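Local coordinates for polynucleotide 5'-triphosphatase (Acanthamoeba polyphaga mimivirus, PDB 3BGY), which removes the terminal phosphate from the 5'-triphosphate end of nascent mRNA, as the N-terminal, metal-dependent tunnel triphosphatase domain of a multifunctional viral capping enzyme, at residues Phe42-Ile53 with Leu228-Asp237; Ile23-Ser31 with Glu214-Asn222. All blocks are in the same frame, centred on the assembly; numbering follows the deposited sequence.

How the contacts relate
Both contacts lie on the outside of the closed antiparallel eight-stranded barrel that gives tunnel triphosphatases their name, and both use helix 221-235, the last helix of the chain. Contact 2 takes the end of strand 208-215, the connecting loop and the helix start against helix 17-32; contact 1 takes the end of the helix and the C-terminus against the end of strand 36-42 and helix 47-60. Their centres are about 22 Å apart, with nearest atoms about 7 Å apart. The segments alternate along the chain, 23-31 and 42-53 before 214-222 and 228-237; the C-terminal part of this domain is thus packed against the two helices nearest its N-terminus.

Contact 1 (Phe42-Ile53 with Leu228-Asp237); sequences FKNINYPNFMRI and LLNVFMIIQD
Phe42, the last residue of its strand, pushes its ring into helix 221-235 and makes the tight part of the contact. Val231 CG1 sits over one ring face, 3.9 Å from the ring centroid of Phe42 in a CH-pi contact. Phe42 turns an edge to the face of Phe232, an edge-to-face pair with planes at 59°, and Leu228 CD2 comes within 3.5 Å of Phe42 CZ. Next to this, Ile53, in the conformer given, packs against Ile234 and Ile235, its CD1 near the CG2 methyls of both.

The polar side is more open to solvent. Arg52 first runs out extended, CG opposite the backbone N (chi1 -177°), then bends at chi3, which brings its guanidinium to the C-terminal end of the opposing helix. There NH1 of Arg52 donates to Ile234 O at 3.0 Å, nearly straight at 164°, with acceptor and guanidinium almost coplanar. NH1 and NH2 together grip a single carboxylate oxygen in a salt bridge, with Arg52 NH2 2.9 Å from Asp237 OD1; the carboxylate is turned well out of the guanidinium plane. Asp237 ends this construct, where the full-length enzyme would continue.

Beneath the contact run barrel strands: Phe42 packs on Ile142 and Leu211, Val231 on Leu211 and Ile188, and Ile53 on Ile190, while Trp140 meets the Phe232 ring.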
loop_
_atom_site.group_PDB
_atom_site.type_symbol
_atom_site.label_atom_id
_atom_site.label_comp_id
_atom_site.label_asym_id
_atom_site.label_seq_id
_atom_site.Cartn_x
_atom_site.Cartn_y
_atom_site.Cartn_z
ATOM N N PHE A 42 10.857 -2.684 -0.708
ATOM C CA PHE A 42 12.050 -3.400 -0.247
ATOM C C PHE A 42 11.678 -4.829 0.049
ATOM O O PHE A 42 10.706 -5.079 0.745
ATOM C CB PHE A 42 12.656 -2.735 0.986
ATOM C CG PHE A 42 13.275 -1.408 0.714
ATOM C CD1 PHE A 42 12.477 -0.269 0.520
ATOM C CD2 PHE A 42 14.680 -1.288 0.604
ATOM C CE1 PHE A 42 13.073 0.997 0.208
ATOM C CE2 PHE A 42 15.276 -0.008 0.290
ATOM C CZ PHE A 42 14.458 1.112 0.096
ATOM N N LYS A 43 12.420 -5.772 -0.534
ATOM C CA LYS A 43 12.111 -7.188 -0.333
ATOM C C LYS A 43 12.892 -7.816 0.817
ATOM O O LYS A 43 13.793 -7.208 1.365
ATOM C CB LYS A 43 12.345 -7.972 -1.640
ATOM C CG LYS A 43 11.646 -7.381 -2.886
ATOM C CD LYS A 43 10.135 -7.231 -2.688
ATOM C CE LYS A 43 9.451 -6.583 -3.863
ATOM N NZ LYS A 43 8.020 -6.278 -3.589
ATOM N N ASN A 44 12.470 -9.028 1.214
ATOM C CA ASN A 44 13.096 -9.816 2.292
ATOM C C ASN A 44 13.103 -9.153 3.645
ATOM O O ASN A 44 14.141 -9.082 4.307
ATOM C CB ASN A 44 14.524 -10.233 1.917
ATOM C CG ASN A 44 14.569 -11.097 0.699
ATOM O OD1 ASN A 44 13.621 -11.818 0.400
ATOM N ND2 ASN A 44 15.683 -11.024 -0.030
ATOM N N ILE A 45 11.989 -8.495 3.975
ATOM C CA ILE A 45 11.876 -7.854 5.278
ATOM C C ILE A 45 11.200 -8.865 6.213
ATOM O O ILE A 45 10.114 -9.371 5.908
ATOM C CB ILE A 45 11.020 -6.561 5.210
ATOM C CG1 ILE A 45 11.618 -5.561 4.194
ATOM C CG2 ILE A 45 10.876 -5.954 6.628
ATOM C CD1 ILE A 45 13.058 -5.178 4.411
ATOM N N ASN A 46 11.926 -9.257 7.255
ATOM C CA ASN A 46 11.418 -10.229 8.216
ATOM C C ASN A 46 11.276 -9.565 9.574
ATOM O O ASN A 46 11.523 -8.370 9.679
ATOM C CB ASN A 46 12.299 -11.472 8.168
ATOM C CG ASN A 46 12.245 -12.127 6.797
ATOM O OD1 ASN A 46 11.163 -12.508 6.329
ATOM N ND2 ASN A 46 13.378 -12.158 6.102
ATOM N N TYR A 47 10.846 -10.298 10.598
ATOM C CA TYR A 47 10.621 -9.678 11.918
ATOM C C TYR A 47 11.814 -8.893 12.497
ATOM O O TYR A 47 11.626 -7.762 12.917
ATOM C CB TYR A 47 10.055 -10.694 12.938
ATOM C CG TYR A 47 9.704 -10.037 14.248
ATOM C CD1 TYR A 47 8.514 -9.304 14.378
ATOM C CD2 TYR A 47 10.590 -10.066 15.334
ATOM C CE1 TYR A 47 8.229 -8.612 15.558
ATOM C CE2 TYR A 47 10.306 -9.387 16.529
ATOM C CZ TYR A 47 9.123 -8.652 16.621
ATOM O OH TYR A 47 8.863 -7.925 17.753
ATOM N N PRO A 48 13.042 -9.467 12.493
ATOM C CA PRO A 48 14.148 -8.668 13.056
ATOM C C PRO A 48 14.406 -7.336 12.316
ATOM O O PRO A 48 14.706 -6.326 12.967
ATOM C CB PRO A 48 15.358 -9.625 13.005
ATOM C CG PRO A 48 14.984 -10.700 12.123
ATOM C CD PRO A 48 13.498 -10.842 12.189
ATOM N N ASN A 49 14.242 -7.351 10.984
ATOM C CA ASN A 49 14.414 -6.169 10.097
ATOM C C ASN A 49 13.319 -5.148 10.391
ATOM O O ASN A 49 13.574 -3.939 10.426
ATOM C CB ASN A 49 14.256 -6.538 8.608
ATOM C CG ASN A 49 15.430 -7.312 8.047
ATOM O OD1 ASN A 49 15.239 -8.255 7.275
ATOM N ND2 ASN A 49 16.646 -6.911 8.401
ATOM N N PHE A 50 12.101 -5.659 10.587
ATOM C CA PHE A 50 10.906 -4.845 10.877
ATOM C C PHE A 50 11.115 -4.088 12.202
ATOM O O PHE A 50 10.870 -2.884 12.283
ATOM C CB PHE A 50 9.654 -5.769 10.925
ATOM C CG PHE A 50 8.428 -5.146 11.549
ATOM C CD1 PHE A 50 7.584 -4.337 10.790
ATOM C CD2 PHE A 50 8.119 -5.360 12.906
ATOM C CE1 PHE A 50 6.436 -3.731 11.361
ATOM C CE2 PHE A 50 6.981 -4.762 13.497
ATOM C CZ PHE A 50 6.130 -3.937 12.717
ATOM N N MET A 51 11.608 -4.816 13.208
ATOM C CA MET A 51 11.877 -4.263 14.528
ATOM C C MET A 51 12.974 -3.193 14.454
ATOM O O MET A 51 12.811 -2.118 15.020
ATOM C CB MET A 51 12.268 -5.391 15.497
ATOM C CG MET A 51 12.462 -4.977 16.948
ATOM S SD MET A 51 11.014 -4.266 17.704
ATOM C CE MET A 51 10.777 -5.393 19.078
ATOM N N ARG A 52 14.038 -3.469 13.691
ATOM C CA ARG A 52 15.150 -2.538 13.519
ATOM C C ARG A 52 14.720 -1.248 12.811
ATOM O O ARG A 52 15.031 -0.144 13.295
ATOM C CB ARG A 52 16.298 -3.171 12.723
ATOM C CG ARG A 52 17.505 -2.225 12.611
ATOM C CD ARG A 52 18.551 -2.753 11.667
ATOM N NE ARG A 52 19.066 -4.036 12.119
ATOM C CZ ARG A 52 19.820 -4.840 11.380
ATOM N NH1 ARG A 52 20.165 -4.503 10.144
ATOM N NH2 ARG A 52 20.198 -6.010 11.866
ATOM N N ILE A 53 13.967 -1.395 11.716
ATOM C CA ILE A 53 13.495 -0.256 10.911
ATOM C C ILE A 53 12.547 0.633 11.685
ATOM O O ILE A 53 12.719 1.858 11.733
ATOM C CB ILE A 53 12.808 -0.733 9.560
ATOM C CG1 ILE A 53 13.877 -0.907 8.486
ATOM C CG2 ILE A 53 11.705 0.267 9.046
ATOM C CD1 ILE A 53 14.461 0.410 7.943
ATOM N N LEU A 228 17.324 5.846 -0.937
ATOM C CA LEU A 228 17.286 4.382 -0.922
ATOM C C LEU A 228 18.553 3.827 -0.270
ATOM O O LEU A 228 18.490 2.820 0.423
ATOM C CB LEU A 228 17.113 3.807 -2.324
ATOM C CG LEU A 228 15.813 4.166 -3.039
ATOM C CD1 LEU A 228 15.773 3.519 -4.389
ATOM C CD2 LEU A 228 14.628 3.757 -2.206
ATOM N N LEU A 229 19.691 4.500 -0.494
ATOM C CA LEU A 229 20.958 4.090 0.126
ATOM C C LEU A 229 20.870 4.204 1.651
ATOM O O LEU A 229 21.353 3.324 2.356
ATOM C CB LEU A 229 22.131 4.918 -0.403
ATOM C CG LEU A 229 22.689 4.439 -1.744
ATOM C CD1 LEU A 229 23.744 5.412 -2.239
ATOM C CD2 LEU A 229 23.255 3.015 -1.609
ATOM N N ASN A 230 20.209 5.256 2.147
ATOM C CA ASN A 230 20.035 5.453 3.594
ATOM C C ASN A 230 19.237 4.298 4.212
ATOM O O ASN A 230 19.619 3.771 5.265
ATOM C CB ASN A 230 19.327 6.781 3.890
ATOM C CG ASN A 230 20.227 7.999 3.711
ATOM O OD1 ASN A 230 21.451 7.891 3.613
ATOM N ND2 ASN A 230 19.609 9.175 3.681
ATOM N N VAL A 231 18.178 3.863 3.519
ATOM C CA VAL A 231 17.349 2.738 4.001
ATOM C C VAL A 231 18.151 1.423 3.965
ATOM O O VAL A 231 18.111 0.635 4.929
ATOM C CB VAL A 231 16.046 2.582 3.174
ATOM C CG1 VAL A 231 15.199 1.441 3.711
ATOM C CG2 VAL A 231 15.264 3.885 3.182
ATOM N N PHE A 232 18.907 1.204 2.880
ATOM C CA PHE A 232 19.763 0.011 2.781
ATOM C C PHE A 232 20.824 -0.041 3.876
ATOM O O PHE A 232 21.158 -1.116 4.346
ATOM C CB PHE A 232 20.436 -0.107 1.407
ATOM C CG PHE A 232 19.561 -0.754 0.371
ATOM C CD1 PHE A 232 19.136 -2.100 0.528
ATOM C CD2 PHE A 232 19.134 -0.031 -0.749
ATOM C CE1 PHE A 232 18.299 -2.711 -0.431
ATOM C CE2 PHE A 232 18.296 -0.629 -1.719
ATOM C CZ PHE A 232 17.878 -1.971 -1.555
ATOM N N MET A 233 21.295 1.122 4.324
ATOM C CA MET A 233 22.276 1.173 5.415
ATOM C C MET A 233 21.670 0.701 6.745
ATOM O O MET A 233 22.371 0.165 7.622
ATOM C CB MET A 233 22.852 2.569 5.550
ATOM C CG MET A 233 23.928 2.875 4.520
ATOM S SD MET A 233 24.552 4.553 4.692
ATOM C CE MET A 233 25.212 4.523 6.418
ATOM N N ILE A 234 20.355 0.852 6.871
ATOM C CA ILE A 234 19.674 0.395 8.072
ATOM C C ILE A 234 19.398 -1.113 7.990
ATOM O O ILE A 234 19.777 -1.856 8.900
ATOM C CB ILE A 234 18.346 1.170 8.332
ATOM C CG1 ILE A 234 18.616 2.668 8.417
ATOM C CG2 ILE A 234 17.718 0.734 9.645
ATOM C CD1 ILE A 234 17.466 3.505 7.909
ATOM N N ILE A 235 18.818 -1.577 6.883
ATOM C CA ILE A 235 18.471 -2.995 6.765
ATOM C C ILE A 235 19.627 -3.985 6.634
ATOM O O ILE A 235 19.495 -5.129 7.047
ATOM C CB ILE A 235 17.342 -3.276 5.713
ATOM C CG1 ILE A 235 17.796 -3.026 4.287
ATOM C CG2 ILE A 235 16.164 -2.388 5.981
ATOM C CD1 ILE A 235 16.732 -3.369 3.235
ATOM N N GLN A 236 20.772 -3.524 6.129
ATOM C CA GLN A 236 21.935 -4.400 5.983
ATOM C C GLN A 236 22.739 -4.531 7.279
ATOM O O GLN A 236 22.836 -3.587 8.071
ATOM C CB GLN A 236 22.812 -3.951 4.814
ATOM C CG GLN A 236 22.128 -4.149 3.457
ATOM C CD GLN A 236 22.903 -3.592 2.260
ATOM O OE1 GLN A 236 23.906 -2.862 2.442
ATOM N NE2 GLN A 236 22.485 -3.881 1.118
ATOM N N ASP A 237 23.250 -5.738 7.510
ATOM C CA ASP A 237 24.040 -6.050 8.702
ATOM C C ASP A 237 25.511 -5.669 8.503
ATOM O O ASP A 237 26.134 -6.160 7.531
ATOM C CB ASP A 237 23.914 -7.542 9.050
ATOM C CG ASP A 237 22.460 -8.005 9.190
ATOM O OD1 ASP A 237 21.606 -7.229 9.668
ATOM O OD2 ASP A 237 22.177 -9.166 8.831
ATOM O OXT ASP A 237 26.009 -4.855 9.309
#

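Contact 2 (Ile23-Ser31 with Glu214-Asn222); sequences IVEMLRDYS and ELINKIDIN
The Tyr30 ring, the one aromatic group in this contact, reaches from helix 17-32 to the bend where the chain leaves strand 208-215. The backbone carbonyl of Asn217 lies at its edge, near the ring plane. Obliquely to the ring come the CB of Leu215, 3.7 Å from Tyr30 CE2, and the backbone N of Lys218, 3.6 Å from the same CE2. A chi1 of 162° swings the Tyr30 ring away from its own backbone N and out across the turn, setting its hydroxyl among main-chain atoms: Tyr30 OH is 3.1 Å from Ile216 O and 3.2 Å from Leu215 O.

One turn back along the helix, Leu27 spreads its two methyls. CD2 of Leu27 meets Leu215 CD1 at 3.6 Å, the side chains crossing at about a right angle, while Leu27 CD1 touches Ile219 O and the CB of Ile221. Ile221 reaches further back still: its CD1 is 3.7 Å from Ile23 CB, and its CG2 rests against Val24 CG2. At the other end Ser31 and Lys218 pack through their aliphatic parts, CB of Ser31 3.7 Å from CB of Lys218; Ser31 OG is turned to its own helix and donates to Arg28 O.

Asp220 caps helix 221-235: its OD1 takes both the backbone N-H of Asn222, at 2.9 Å, and the Asn222 side-chain amide, which also bonds Tyr20 OH. Phe38 on strand 36-42 lies under Leu27, Tyr30 and Leu215, and Phe15 adjoins Ile23 and Ile221. Cohesion across the segments is therefore chiefly apolar: a row of aliphatic side chains holds helix 17-32 to the strand-to-helix connection, and polar main chain gathers round the tyrosine hydroxyl.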
loop_
_atom_site.group_PDB
_atom_site.type_symbol
_atom_site.label_atom_id
_atom_site.label_comp_id
_atom_site.label_asym_id
_atom_site.label_seq_id
_atom_site.Cartn_x
_atom_site.Cartn_y
_atom_site.Cartn_z
ATOM N N ILE A 23 13.657 4.874 -14.853
ATOM C CA ILE A 23 13.085 5.425 -13.605
ATOM C C ILE A 23 12.827 6.925 -13.775
ATOM O O ILE A 23 11.830 7.440 -13.277
ATOM C CB ILE A 23 13.985 5.111 -12.389
ATOM C CG1 ILE A 23 13.940 3.612 -12.156
ATOM C CG2 ILE A 23 13.473 5.789 -11.080
ATOM C CD1 ILE A 23 15.059 3.055 -11.305
ATOM N N VAL A 24 13.721 7.636 -14.465
ATOM C CA VAL A 24 13.487 9.082 -14.735
ATOM C C VAL A 24 12.168 9.272 -15.511
ATOM O O VAL A 24 11.370 10.143 -15.173
ATOM C CB VAL A 24 14.741 9.708 -15.461
ATOM C CG1 VAL A 24 14.445 11.103 -16.050
ATOM C CG2 VAL A 24 15.859 9.799 -14.478
ATOM N N GLU A 25 11.889 8.416 -16.489
ATOM C CA GLU A 25 10.640 8.494 -17.243
ATOM C C GLU A 25 9.444 8.186 -16.342
ATOM O O GLU A 25 8.435 8.886 -16.419
ATOM C CB GLU A 25 10.649 7.530 -18.444
ATOM C CG GLU A 25 11.798 7.817 -19.409
ATOM C CD GLU A 25 11.718 7.023 -20.700
ATOM O OE1 GLU A 25 11.718 5.769 -20.639
ATOM O OE2 GLU A 25 11.673 7.668 -21.771
ATOM N N MET A 26 9.603 7.195 -15.447
ATOM C CA MET A 26 8.533 6.819 -14.505
ATOM C C MET A 26 8.248 7.963 -13.561
ATOM O O MET A 26 7.092 8.214 -13.218
ATOM C CB MET A 26 8.897 5.576 -13.693
ATOM C CG MET A 26 8.902 4.313 -14.487
ATOM S SD MET A 26 9.591 2.964 -13.498
ATOM C CE MET A 26 8.255 2.702 -12.334
ATOM N N LEU A 27 9.299 8.665 -13.146
ATOM C CA LEU A 27 9.139 9.817 -12.236
ATOM C C LEU A 27 8.405 10.972 -12.907
ATOM O O LEU A 27 7.618 11.670 -12.266
ATOM C CB LEU A 27 10.498 10.299 -11.705
ATOM C CG LEU A 27 11.118 9.442 -10.613
ATOM C CD1 LEU A 27 12.605 9.668 -10.515
ATOM C CD2 LEU A 27 10.426 9.724 -9.293
ATOM N N ARG A 28 8.676 11.170 -14.195
ATOM C CA ARG A 28 8.012 12.213 -14.966
ATOM C C ARG A 28 6.543 11.855 -15.156
ATOM O O ARG A 28 5.684 12.715 -14.984
ATOM C CB ARG A 28 8.678 12.394 -16.333
ATOM C CG ARG A 28 8.085 13.581 -17.127
ATOM C CD ARG A 28 8.809 13.799 -18.453
ATOM N NE ARG A 28 8.585 12.704 -19.396
ATOM C CZ ARG A 28 8.967 12.704 -20.673
ATOM N NH1 ARG A 28 9.609 13.746 -21.193
ATOM N NH2 ARG A 28 8.682 11.663 -21.446
ATOM N N ASP A 29 6.262 10.584 -15.475
ATOM C CA ASP A 29 4.876 10.127 -15.659
ATOM C C ASP A 29 4.078 10.268 -14.377
ATOM O O ASP A 29 2.913 10.696 -14.411
ATOM C CB ASP A 29 4.831 8.688 -16.146
ATOM C CG ASP A 29 5.278 8.541 -17.586
ATOM O OD1 ASP A 29 5.424 9.554 -18.306
ATOM O OD2 ASP A 29 5.505 7.398 -18.000
ATOM N N TYR A 30 4.739 9.974 -13.251
ATOM C CA TYR A 30 4.143 10.118 -11.913
ATOM C C TYR A 30 3.768 11.593 -11.654
ATOM O O TYR A 30 2.656 11.883 -11.200
ATOM C CB TYR A 30 5.126 9.608 -10.833
ATOM C CG TYR A 30 4.862 10.064 -9.401
ATOM C CD1 TYR A 30 3.673 9.677 -8.713
ATOM C CD2 TYR A 30 5.761 10.910 -8.734
ATOM C CE1 TYR A 30 3.412 10.115 -7.429
ATOM C CE2 TYR A 30 5.491 11.372 -7.433
ATOM C CZ TYR A 30 4.312 10.968 -6.789
ATOM O OH TYR A 30 4.007 11.449 -5.546
ATOM N N SER A 31 4.691 12.505 -11.941
ATOM C CA SER A 31 4.431 13.929 -11.709
ATOM C C SER A 31 3.350 14.523 -12.588
ATOM O O SER A 31 2.626 15.420 -12.150
ATOM C CB SER A 31 5.703 14.763 -11.847
ATOM O OG SER A 31 6.230 14.755 -13.161
ATOM N N GLU A 214 7.453 5.627 -0.336
ATOM C CA GLU A 214 6.464 6.170 -1.273
ATOM C C GLU A 214 6.636 7.679 -1.440
ATOM O O GLU A 214 6.844 8.393 -0.460
ATOM C CB GLU A 214 5.027 5.880 -0.795
ATOM C CG GLU A 214 4.798 4.469 -0.273
ATOM C CD GLU A 214 3.454 3.881 -0.650
ATOM O OE1 GLU A 214 2.474 4.635 -0.848
ATOM O OE2 GLU A 214 3.380 2.637 -0.734
ATOM N N LEU A 215 6.520 8.160 -2.679
ATOM C CA LEU A 215 6.649 9.591 -2.973
ATOM C C LEU A 215 5.318 10.310 -2.703
ATOM O O LEU A 215 4.226 9.725 -2.848
ATOM C CB LEU A 215 7.066 9.844 -4.425
ATOM C CG LEU A 215 8.467 9.312 -4.732
ATOM C CD1 LEU A 215 8.801 9.738 -6.129
ATOM C CD2 LEU A 215 9.522 9.825 -3.773
ATOM N N ILE A 216 5.451 11.558 -2.263
ATOM C CA ILE A 216 4.325 12.474 -2.012
ATOM C C ILE A 216 4.363 13.466 -3.199
ATOM O O ILE A 216 3.317 13.896 -3.707
ATOM C CB ILE A 216 4.490 13.214 -0.648
ATOM C CG1 ILE A 216 4.409 12.225 0.510
ATOM C CG2 ILE A 216 3.419 14.340 -0.471
ATOM C CD1 ILE A 216 4.854 12.802 1.857
ATOM N N ASN A 217 5.576 13.833 -3.626
ATOM C CA ASN A 217 5.785 14.724 -4.789
ATOM C C ASN A 217 6.983 14.154 -5.526
ATOM O O ASN A 217 7.743 13.365 -4.948
ATOM C CB ASN A 217 6.144 16.151 -4.377
ATOM C CG ASN A 217 5.065 16.830 -3.585
ATOM O OD1 ASN A 217 3.938 16.983 -4.059
ATOM N ND2 ASN A 217 5.389 17.214 -2.360
ATOM N N LYS A 218 7.128 14.512 -6.803
ATOM C CA LYS A 218 8.270 14.076 -7.636
ATOM C C LYS A 218 9.559 14.608 -7.023
ATOM O O LYS A 218 9.551 15.651 -6.354
ATOM C CB LYS A 218 8.133 14.668 -9.057
ATOM C CG LYS A 218 9.257 14.311 -10.072
ATOM C CD LYS A 218 9.411 15.354 -11.216
ATOM C CE LYS A 218 9.691 16.780 -10.698
ATOM N NZ LYS A 218 10.405 17.665 -11.693
ATOM N N ILE A 219 10.626 13.822 -7.148
ATOM C CA ILE A 219 11.957 14.216 -6.687
ATOM C C ILE A 219 12.920 13.792 -7.793
ATOM O O ILE A 219 12.566 12.986 -8.642
ATOM C CB ILE A 219 12.407 13.565 -5.341
ATOM C CG1 ILE A 219 12.406 12.026 -5.397
ATOM C CG2 ILE A 219 11.512 14.042 -4.205
ATOM C CD1 ILE A 219 12.913 11.359 -4.144
ATOM N N ASP A 220 14.127 14.342 -7.751
ATOM C CA ASP A 220 15.163 13.992 -8.725
ATOM C C ASP A 220 15.571 12.556 -8.411
ATOM O O ASP A 220 15.654 12.169 -7.259
ATOM C CB ASP A 220 16.362 14.914 -8.517
ATOM C CG ASP A 220 17.421 14.776 -9.625
ATOM O OD1 ASP A 220 18.327 13.939 -9.495
ATOM O OD2 ASP A 220 17.321 15.510 -10.613
ATOM N N ILE A 221 15.923 11.783 -9.442
ATOM C CA ILE A 221 16.348 10.402 -9.204
ATOM C C ILE A 221 17.592 10.273 -8.315
ATOM O O ILE A 221 17.775 9.268 -7.619
ATOM C CB ILE A 221 16.556 9.676 -10.525
ATOM C CG1 ILE A 221 16.682 8.163 -10.286
ATOM C CG2 ILE A 221 17.742 10.251 -11.256
ATOM C CD1 ILE A 221 16.789 7.358 -11.539
ATOM N N ASN A 222 18.458 11.292 -8.359
ATOM C CA ASN A 222 19.664 11.258 -7.549
ATOM C C ASN A 222 19.313 11.399 -6.067
ATOM O O ASN A 222 19.950 10.793 -5.218
ATOM C CB ASN A 222 20.667 12.303 -8.037
ATOM C CG ASN A 222 21.186 11.958 -9.414
ATOM O OD1 ASN A 222 21.975 11.016 -9.556
ATOM N ND2 ASN A 222 20.657 12.611 -10.435
#